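Local coordinates for protein methylxanthine N3-demethylase NdmB (Pseudomonas putida, PDB 6ICL) that catalyses the NADH-dependent N3-demethylation of theobromine, and also of 3-methylxanthine, caffeine and theophylline, in bacterial caffeine degradation, at residues V340-R343 / K344-E348; I291-E294 / K295-Q298; E261-W265 / K266-R270. All coordinates share one frame; numbering follows the deposited sequence.

Interaction 1: V340-R343 / K344-E348; sequences VQFR and KWHKE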
loop_
_atom_site.group_PDB
_atom_site.type_symbol
_atom_site.label_atom_id
_atom_site.label_comp_id
_atom_site.label_asym_id
_atom_site.label_seq_id
_atom_site.Cartn_x
_atom_site.Cartn_y
_atom_site.Cartn_z
ATOM N N VAL A 340 43.535 -1.582 -5.945
ATOM C CA VAL A 340 44.246 -1.805 -7.204
ATOM C C VAL A 340 44.752 -3.242 -7.292
ATOM O O VAL A 340 44.602 -3.909 -8.323
ATOM C CB VAL A 340 45.385 -0.770 -7.341
ATOM C CG1 VAL A 340 46.322 -1.115 -8.498
ATOM C CG2 VAL A 340 44.797 0.599 -7.557
ATOM N N GLN A 341 45.327 -3.756 -6.209
ATOM C CA GLN A 341 45.783 -5.148 -6.203
ATOM C C GLN A 341 44.615 -6.121 -6.349
ATOM O O GLN A 341 44.737 -7.172 -6.993
ATOM C CB GLN A 341 46.562 -5.429 -4.917
ATOM C CG GLN A 341 47.874 -4.660 -4.862
ATOM C CD GLN A 341 48.678 -4.850 -6.144
ATOM O OE1 GLN A 341 48.928 -5.981 -6.574
ATOM N NE2 GLN A 341 49.058 -3.748 -6.770
ATOM N N PHE A 342 43.466 -5.772 -5.773
ATOM C CA PHE A 342 42.266 -6.592 -5.921
ATOM C C PHE A 342 41.809 -6.622 -7.376
ATOM O O PHE A 342 41.567 -7.693 -7.954
ATOM C CB PHE A 342 41.185 -6.020 -5.003
ATOM C CG PHE A 342 39.864 -6.751 -5.041
ATOM C CD1 PHE A 342 39.732 -8.019 -4.474
ATOM C CD2 PHE A 342 38.738 -6.129 -5.562
ATOM C CE1 PHE A 342 38.492 -8.667 -4.471
ATOM C CE2 PHE A 342 37.485 -6.767 -5.561
ATOM C CZ PHE A 342 37.368 -8.037 -5.010
ATOM N N ARG A 343 41.699 -5.446 -7.987
ATOM C CA ARG A 343 41.327 -5.367 -9.396
ATOM C C ARG A 343 42.332 -6.088 -10.294
ATOM O O ARG A 343 41.941 -6.788 -11.238
ATOM C CB ARG A 343 41.191 -3.901 -9.799
ATOM C CG ARG A 343 40.105 -3.201 -9.024
ATOM C CD ARG A 343 39.952 -1.769 -9.399
ATOM N NE ARG A 343 38.817 -1.220 -8.680
ATOM C CZ ARG A 343 38.007 -0.279 -9.143
ATOM N NH1 ARG A 343 38.206 0.232 -10.344
ATOM N NH2 ARG A 343 36.984 0.140 -8.412
ATOM N N LYS A 344 43.631 -5.947 -10.007
ATOM C CA LYS A 344 44.653 -6.638 -10.796
ATOM C C LYS A 344 44.436 -8.138 -10.780
ATOM O O LYS A 344 44.453 -8.794 -11.826
ATOM C CB LYS A 344 46.050 -6.326 -10.255
ATOM C CG LYS A 344 46.602 -4.960 -10.610
ATOM C CD LYS A 344 48.140 -4.961 -10.442
ATOM C CE LYS A 344 48.761 -3.560 -10.607
ATOM N NZ LYS A 344 48.612 -2.986 -11.980
ATOM N N TRP A 345 44.246 -8.707 -9.588
ATOM C CA TRP A 345 44.127 -10.153 -9.513
ATOM C C TRP A 345 42.805 -10.626 -10.097
ATOM O O TRP A 345 42.764 -11.680 -10.740
ATOM C CB TRP A 345 44.299 -10.623 -8.071
ATOM C CG TRP A 345 44.686 -12.058 -7.949
ATOM C CD1 TRP A 345 44.887 -12.946 -8.973
ATOM C CD2 TRP A 345 44.928 -12.778 -6.740
ATOM N NE1 TRP A 345 45.222 -14.178 -8.466
ATOM C CE2 TRP A 345 45.261 -14.100 -7.101
ATOM C CE3 TRP A 345 44.880 -12.437 -5.384
ATOM C CZ2 TRP A 345 45.548 -15.078 -6.162
ATOM C CZ3 TRP A 345 45.181 -13.415 -4.446
ATOM C CH2 TRP A 345 45.518 -14.715 -4.843
ATOM N N HIS A 346 41.729 -9.846 -9.938
ATOM C CA HIS A 346 40.470 -10.204 -10.587
ATOM C C HIS A 346 40.638 -10.247 -12.104
ATOM O O HIS A 346 40.195 -11.194 -12.759
ATOM C CB HIS A 346 39.360 -9.221 -10.187
ATOM C CG HIS A 346 38.460 -9.737 -9.108
ATOM N ND1 HIS A 346 37.267 -10.376 -9.384
ATOM C CD2 HIS A 346 38.583 -9.728 -7.757
ATOM C CE1 HIS A 346 36.690 -10.731 -8.248
ATOM N NE2 HIS A 346 37.467 -10.350 -7.246
ATOM N N LYS A 347 41.304 -9.236 -12.678
ATOM C CA LYS A 347 41.488 -9.201 -14.131
ATOM C C LYS A 347 42.320 -10.377 -14.610
ATOM O O LYS A 347 42.013 -10.991 -15.638
ATOM C CB LYS A 347 42.161 -7.891 -14.555
ATOM C CG LYS A 347 42.266 -7.716 -16.073
ATOM C CD LYS A 347 40.870 -7.695 -16.685
ATOM C CE LYS A 347 40.874 -7.432 -18.181
ATOM N NZ LYS A 347 39.522 -7.708 -18.783
ATOM N N GLU A 348 43.381 -10.699 -13.875
ATOM C CA GLU A 348 44.243 -11.808 -14.253
ATOM C C GLU A 348 43.498 -13.136 -14.158
ATOM O O GLU A 348 43.613 -13.990 -15.049
ATOM C CB GLU A 348 45.479 -11.796 -13.355
ATOM C CG GLU A 348 46.393 -13.003 -13.475
ATOM C CD GLU A 348 47.518 -12.950 -12.461
ATOM O OE1 GLU A 348 47.979 -11.825 -12.125
ATOM O OE2 GLU A 348 47.921 -14.034 -11.981
#

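Interaction 2: I291-E294 / K295-Q298; sequences IVRE and KDNQ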
loop_
_atom_site.group_PDB
_atom_site.type_symbol
_atom_site.label_atom_id
_atom_site.label_comp_id
_atom_site.label_asym_id
_atom_site.label_seq_id
_atom_site.Cartn_x
_atom_site.Cartn_y
_atom_site.Cartn_z
ATOM N N ILE A 291 30.610 -12.285 13.037
ATOM C CA ILE A 291 31.336 -11.582 14.089
ATOM C C ILE A 291 31.823 -12.619 15.092
ATOM O O ILE A 291 31.026 -13.427 15.587
ATOM C CB ILE A 291 30.439 -10.539 14.778
ATOM C CG1 ILE A 291 29.819 -9.594 13.741
ATOM C CG2 ILE A 291 31.217 -9.765 15.829
ATOM C CD1 ILE A 291 28.752 -8.670 14.327
ATOM N N VAL A 292 33.127 -12.619 15.369
ATOM C CA VAL A 292 33.732 -13.490 16.372
ATOM C C VAL A 292 34.391 -12.613 17.414
ATOM O O VAL A 292 35.188 -11.727 17.076
ATOM C CB VAL A 292 34.761 -14.457 15.773
ATOM C CG1 VAL A 292 35.215 -15.473 16.853
ATOM C CG2 VAL A 292 34.164 -15.160 14.568
ATOM N N ARG A 293 34.039 -12.839 18.672
ATOM C CA ARG A 293 34.516 -11.989 19.746
ATOM C C ARG A 293 34.749 -12.842 20.983
ATOM O O ARG A 293 34.197 -13.936 21.117
ATOM C CB ARG A 293 33.525 -10.864 20.055
ATOM C CG ARG A 293 32.336 -11.299 20.930
ATOM C CD ARG A 293 31.248 -10.254 20.878
ATOM N NE ARG A 293 30.199 -10.401 21.889
ATOM C CZ ARG A 293 29.033 -11.021 21.704
ATOM N NH1 ARG A 293 28.748 -11.614 20.549
ATOM N NH2 ARG A 293 28.149 -11.063 22.693
ATOM N N GLU A 294 35.574 -12.320 21.888
ATOM C CA GLU A 294 35.810 -12.985 23.164
ATOM C C GLU A 294 34.544 -12.953 24.007
ATOM O O GLU A 294 33.807 -11.963 24.001
ATOM C CB GLU A 294 36.960 -12.295 23.902
ATOM C CG GLU A 294 38.322 -12.541 23.257
ATOM C CD GLU A 294 39.418 -11.624 23.767
ATOM O OE1 GLU A 294 39.176 -10.851 24.727
ATOM O OE2 GLU A 294 40.531 -11.681 23.190
ATOM N N LYS A 295 34.295 -14.032 24.747
ATOM C CA LYS A 295 33.046 -14.139 25.495
ATOM C C LYS A 295 32.920 -12.980 26.471
ATOM O O LYS A 295 33.904 -12.579 27.092
ATOM C CB LYS A 295 32.987 -15.479 26.227
ATOM C CG LYS A 295 33.222 -16.653 25.295
ATOM C CD LYS A 295 33.057 -17.980 26.011
ATOM C CE LYS A 295 33.022 -19.112 25.011
ATOM N NZ LYS A 295 32.477 -20.383 25.568
ATOM N N ASP A 296 31.691 -12.400 26.589
ATOM C CA ASP A 296 31.579 -11.140 27.322
ATOM C C ASP A 296 30.283 -10.911 28.094
ATOM O O ASP A 296 30.175 -9.867 28.747
ATOM C CB ASP A 296 31.805 -9.959 26.361
ATOM C CG ASP A 296 30.748 -9.878 25.237
ATOM O OD1 ASP A 296 29.801 -10.700 25.208
ATOM O OD2 ASP A 296 30.871 -8.960 24.391
ATOM N N ASN A 297 29.309 -11.815 28.055
ATOM C CA ASN A 297 28.001 -11.598 28.682
ATOM C C ASN A 297 27.283 -10.343 28.165
ATOM O O ASN A 297 26.398 -9.805 28.840
ATOM C CB ASN A 297 28.129 -11.562 30.206
ATOM C CG ASN A 297 28.595 -12.894 30.768
ATOM O OD1 ASN A 297 27.966 -13.931 30.534
ATOM N ND2 ASN A 297 29.721 -12.880 31.480
ATOM N N GLN A 298 27.642 -9.852 26.949
ATOM C CA GLN A 298 26.837 -8.814 26.321
ATOM C C GLN A 298 25.850 -9.432 25.335
ATOM O O GLN A 298 26.103 -10.506 24.779
ATOM C CB GLN A 298 27.712 -7.798 25.579
ATOM C CG GLN A 298 28.452 -6.829 26.481
ATOM C CD GLN A 298 27.557 -6.230 27.545
ATOM O OE1 GLN A 298 27.677 -6.565 28.722
ATOM N NE2 GLN A 298 26.655 -5.350 27.142
#

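Interaction 3: E261-W265 / K266-R270; sequences EIKLW and KDDSR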
loop_
_atom_site.group_PDB
_atom_site.type_symbol
_atom_site.label_atom_id
_atom_site.label_comp_id
_atom_site.label_asym_id
_atom_site.label_seq_id
_atom_site.Cartn_x
_atom_site.Cartn_y
_atom_site.Cartn_z
ATOM N N GLU A 261 41.032 -9.459 11.280
ATOM C CA GLU A 261 41.395 -9.640 12.674
ATOM C C GLU A 261 41.824 -8.298 13.250
ATOM O O GLU A 261 42.751 -7.659 12.736
ATOM C CB GLU A 261 42.512 -10.664 12.813
ATOM C CG GLU A 261 43.049 -10.717 14.225
ATOM C CD GLU A 261 44.400 -11.383 14.291
ATOM O OE1 GLU A 261 44.443 -12.628 14.410
ATOM O OE2 GLU A 261 45.406 -10.657 14.188
ATOM N N ILE A 262 41.138 -7.854 14.295
ATOM C CA ILE A 262 41.535 -6.658 15.024
ATOM C C ILE A 262 42.168 -7.110 16.332
ATOM O O ILE A 262 41.517 -7.775 17.146
ATOM C CB ILE A 262 40.358 -5.715 15.289
ATOM C CG1 ILE A 262 39.631 -5.360 13.981
ATOM C CG2 ILE A 262 40.858 -4.465 15.994
ATOM C CD1 ILE A 262 38.658 -4.210 14.134
ATOM N N LYS A 263 43.441 -6.774 16.523
ATOM C CA LYS A 263 44.165 -7.071 17.757
ATOM C C LYS A 263 44.445 -5.757 18.474
ATOM O O LYS A 263 45.101 -4.877 17.919
ATOM C CB LYS A 263 45.459 -7.827 17.457
ATOM C CG LYS A 263 46.213 -8.315 18.691
ATOM C CD LYS A 263 47.492 -9.013 18.270
ATOM C CE LYS A 263 48.428 -9.245 19.445
ATOM N NZ LYS A 263 49.770 -9.700 18.975
ATOM N N LEU A 264 43.915 -5.606 19.683
ATOM C CA LEU A 264 44.139 -4.380 20.435
ATOM C C LEU A 264 45.594 -4.294 20.897
ATOM O O LEU A 264 46.217 -5.307 21.231
ATOM C CB LEU A 264 43.207 -4.308 21.646
ATOM C CG LEU A 264 41.734 -3.959 21.418
ATOM C CD1 LEU A 264 41.594 -2.776 20.464
ATOM C CD2 LEU A 264 40.946 -5.165 20.918
ATOM N N TRP A 265 46.131 -3.070 20.899
ATOM C CA TRP A 265 47.492 -2.845 21.374
ATOM C C TRP A 265 47.574 -3.024 22.883
ATOM O O TRP A 265 48.325 -3.869 23.384
ATOM C CB TRP A 265 47.955 -1.447 20.977
ATOM C CG TRP A 265 48.230 -1.303 19.527
ATOM C CD1 TRP A 265 48.235 -2.293 18.589
ATOM C CD2 TRP A 265 48.543 -0.089 18.839
ATOM N NE1 TRP A 265 48.536 -1.766 17.347
ATOM C CE2 TRP A 265 48.731 -0.416 17.476
ATOM C CE3 TRP A 265 48.698 1.245 19.243
ATOM C CZ2 TRP A 265 49.064 0.543 16.516
ATOM C CZ3 TRP A 265 49.014 2.200 18.286
ATOM C CH2 TRP A 265 49.197 1.843 16.937
ATOM N N LYS A 266 46.813 -2.218 23.618
ATOM C CA LYS A 266 46.677 -2.393 25.057
ATOM C C LYS A 266 45.857 -3.647 25.304
ATOM O O LYS A 266 44.652 -3.651 25.029
ATOM C CB LYS A 266 46.009 -1.172 25.683
ATOM C CG LYS A 266 46.773 0.138 25.486
ATOM C CD LYS A 266 46.492 1.127 26.620
ATOM C CE LYS A 266 47.406 2.341 26.533
ATOM N NZ LYS A 266 47.358 3.136 27.787
ATOM N N ASP A 267 46.515 -4.699 25.810
ATOM C CA ASP A 267 45.962 -6.043 25.991
ATOM C C ASP A 267 46.144 -6.809 24.684
ATOM O O ASP A 267 46.567 -6.224 23.685
ATOM C CB ASP A 267 44.500 -5.970 26.468
ATOM C CG ASP A 267 43.744 -7.261 26.298
ATOM O OD1 ASP A 267 44.367 -8.347 26.381
ATOM O OD2 ASP A 267 42.514 -7.180 26.080
ATOM N N ASP A 268 45.906 -8.121 24.675
ATOM C CA ASP A 268 45.981 -8.896 23.444
ATOM C C ASP A 268 44.611 -9.337 22.950
ATOM O O ASP A 268 44.517 -10.326 22.223
ATOM C CB ASP A 268 46.881 -10.118 23.627
ATOM C CG ASP A 268 48.349 -9.762 23.622
ATOM O OD1 ASP A 268 48.794 -9.036 22.693
ATOM O OD2 ASP A 268 49.048 -10.203 24.563
ATOM N N SER A 269 43.549 -8.626 23.328
ATOM C CA SER A 269 42.203 -9.042 22.949
ATOM C C SER A 269 41.992 -8.886 21.448
ATOM O O SER A 269 42.424 -7.901 20.837
ATOM C CB SER A 269 41.151 -8.239 23.715
ATOM O OG SER A 269 41.357 -6.847 23.550
ATOM N N ARG A 270 41.328 -9.873 20.854
ATOM C CA ARG A 270 41.072 -9.890 19.426
ATOM C C ARG A 270 39.576 -9.853 19.134
ATOM O O ARG A 270 38.751 -10.297 19.941
ATOM C CB ARG A 270 41.686 -11.113 18.785
ATOM C CG ARG A 270 43.182 -11.081 18.790
ATOM C CD ARG A 270 43.710 -12.318 18.115
ATOM N NE ARG A 270 42.877 -13.449 18.465
ATOM C CZ ARG A 270 42.356 -14.288 17.584
ATOM N NH1 ARG A 270 42.608 -14.134 16.296
ATOM N NH2 ARG A 270 41.602 -15.291 18.002
#

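Interaction 1: V340-R343 / K344-E348
Phe342 and His346 lie side by side on the buried flank of the alpha helix 337-355, one turn apart, and form an edge-to-face aromatic pair. The ring centroids are 4.4 Å apart and the planes are inclined at 61°. The imidazole brings its CD2/NE2 edge over one face of the phenyl ring, with CD2 displaced toward the rim and NE2 lying 3.2 Å from Phe342 CZ. Phe342 CG is anti to the backbone N (chi1 180°), which runs its ring out along the same flank as the imidazole. The imidazole is fixed at both nitrogens, ND1 bonding to Tyr32 OH and NE2 to Pro255 O, while Phe342 also stacks on Trp189 of helix 185-192. Packing here is close, and these outside partners leave the imidazole little freedom to turn.

The flank that carries Lys344 is looser. Its aliphatic chain runs alongside Val340, where CE approaches Val340 CG1 at 4.0 Å, and passes obliquely by the amide of Gln341, whose NE2 is 3.9 Å from the same CE. These are van der Waals contacts on an exposed lysine. Four successive i to i+4 backbone bonds join the two segments. The one that joins the aromatic pair is His346 N to Phe342 O, 2.9 Å long, and this carbonyl oxygen also lies in plane at the edge of the imidazole.

Interaction 2: I291-E294 / K295-Q298
The guanidinium of Arg293 meets the carboxylate of Asp296 with its edge, the two planes standing 56° apart. Asp296 OD2 lies at the NE edge, near the guanidinium plane; Gln298 O lies near the same plane, beyond the end of NH2. Both faces of the carboxylate are used: Arg293 NE approaches OD2 from above one, and the backbone N of Gln298 reaches OD1 from beyond the other. The grip of Arg293 is side-on, through NE and NH2. NE donates almost straight to Asp296 OD2 at 3.0 Å, with 170° at the hydrogen, whereas NH2 reaches the syn lone pair of Asp296 OD1 at the same distance of 3.0 Å but along a more bent path of 141°. Both bonds belong to a salt bridge, which pins the rotation of the carboxylate. NH2 also sits 3.0 Å from Gln298 O, though the angle is too poor for a hydrogen bond.

Asp296 CG stands between its own backbone N and carbonyl carbon, which holds the carboxylate over the turn that follows. OD1 also takes a second donor, the backbone N of Gln298 at 2.9 Å. Were an alanine here, Arg293 NE would probably be left without its acceptor, and the backbone N of Gln298 would lose the bond that closes the turn. The remaining nitrogen of the guanidinium, NH1, forms a salt bridge with Asp300, so the arginine ties Asp296 to the start of helix 300-319. Gln298 NE2 hydrogen-bonds to His54 of the third subunit.

Strand 284-294 lies between strands 171-181 and 270-281 in the antiparallel sheet of the catalytic domain, and its exit toward helix 300-319 is an Asx turn at Asp296, clasped from the strand by an arginine.

Interaction 3: E261-W265 / K266-R270
Arg270, the residue with the most surface buried by this contact, reaches across to Glu261. The chain of Arg270 bends at chi3 (-38°), which swings its guanidinium back along the neighbouring strand to the glutamate. NH1 bonds to Glu261 OE1 at 3.0 Å as part of a salt bridge; OE1 is approached on its anti side and the carboxylate and guanidinium planes stand almost perpendicular, at 88°. This is a single-nitrogen contact. NH2 of the same guanidinium has a second carboxylate, that of Asp165, so two acids share the arginine. Nearer its backbone, CG of Arg270 rests 4.1 Å from CG of Lys263; the two residues form an antiparallel non-hydrogen-bonded pair, and their side chains project from the same face of the sheet. Arg270 CA also makes a CA-H...O contact with Ile262 O at 3.1 Å.

The arrangement is a beta hairpin between strands 257-264 and 270-281, with the turn 265-269 at the outer end of the seven-stranded antiparallel sheet. Its closing bond runs from Leu264 N to Ser269 O, 3.0 Å long and nearly straight.

Leu264, the next most buried, points across the mouth of that turn. Its CD2 packs tightly against Ser269, about 3.2 Å from Ser269 OG and also close to the carbonyl oxygen. On the face that carries Arg270, Lys263 extends beside Asp268, and their salt bridge is long: NZ remains 3.9 Å from Asp268 OD1, whereas the lysine CE comes nearer to that oxygen.

From the N terminus, the chain first reaches interaction 3, which closes the turn joining strands 257-264 and 270-281. Strand 284-294 then follows, and interaction 2 closes its exit loop just before helix 300-319. Interaction 1 comes last and closes no loop. The three run in series, neither nesting nor crossing. Interactions 2 and 3 sit at the same end of one antiparallel sheet, with centres about 13 Å apart, and they touch: Glu294 OE2 lies 3.1 Å from Arg270 N, probably a hydrogen bond. Interaction 1 lies where helix 337-355 packs on helix 185-192 and strand 225-230 of the same sheet, its nearest atoms about 16 Å from interaction 3 and about 20 Å from interaction 2.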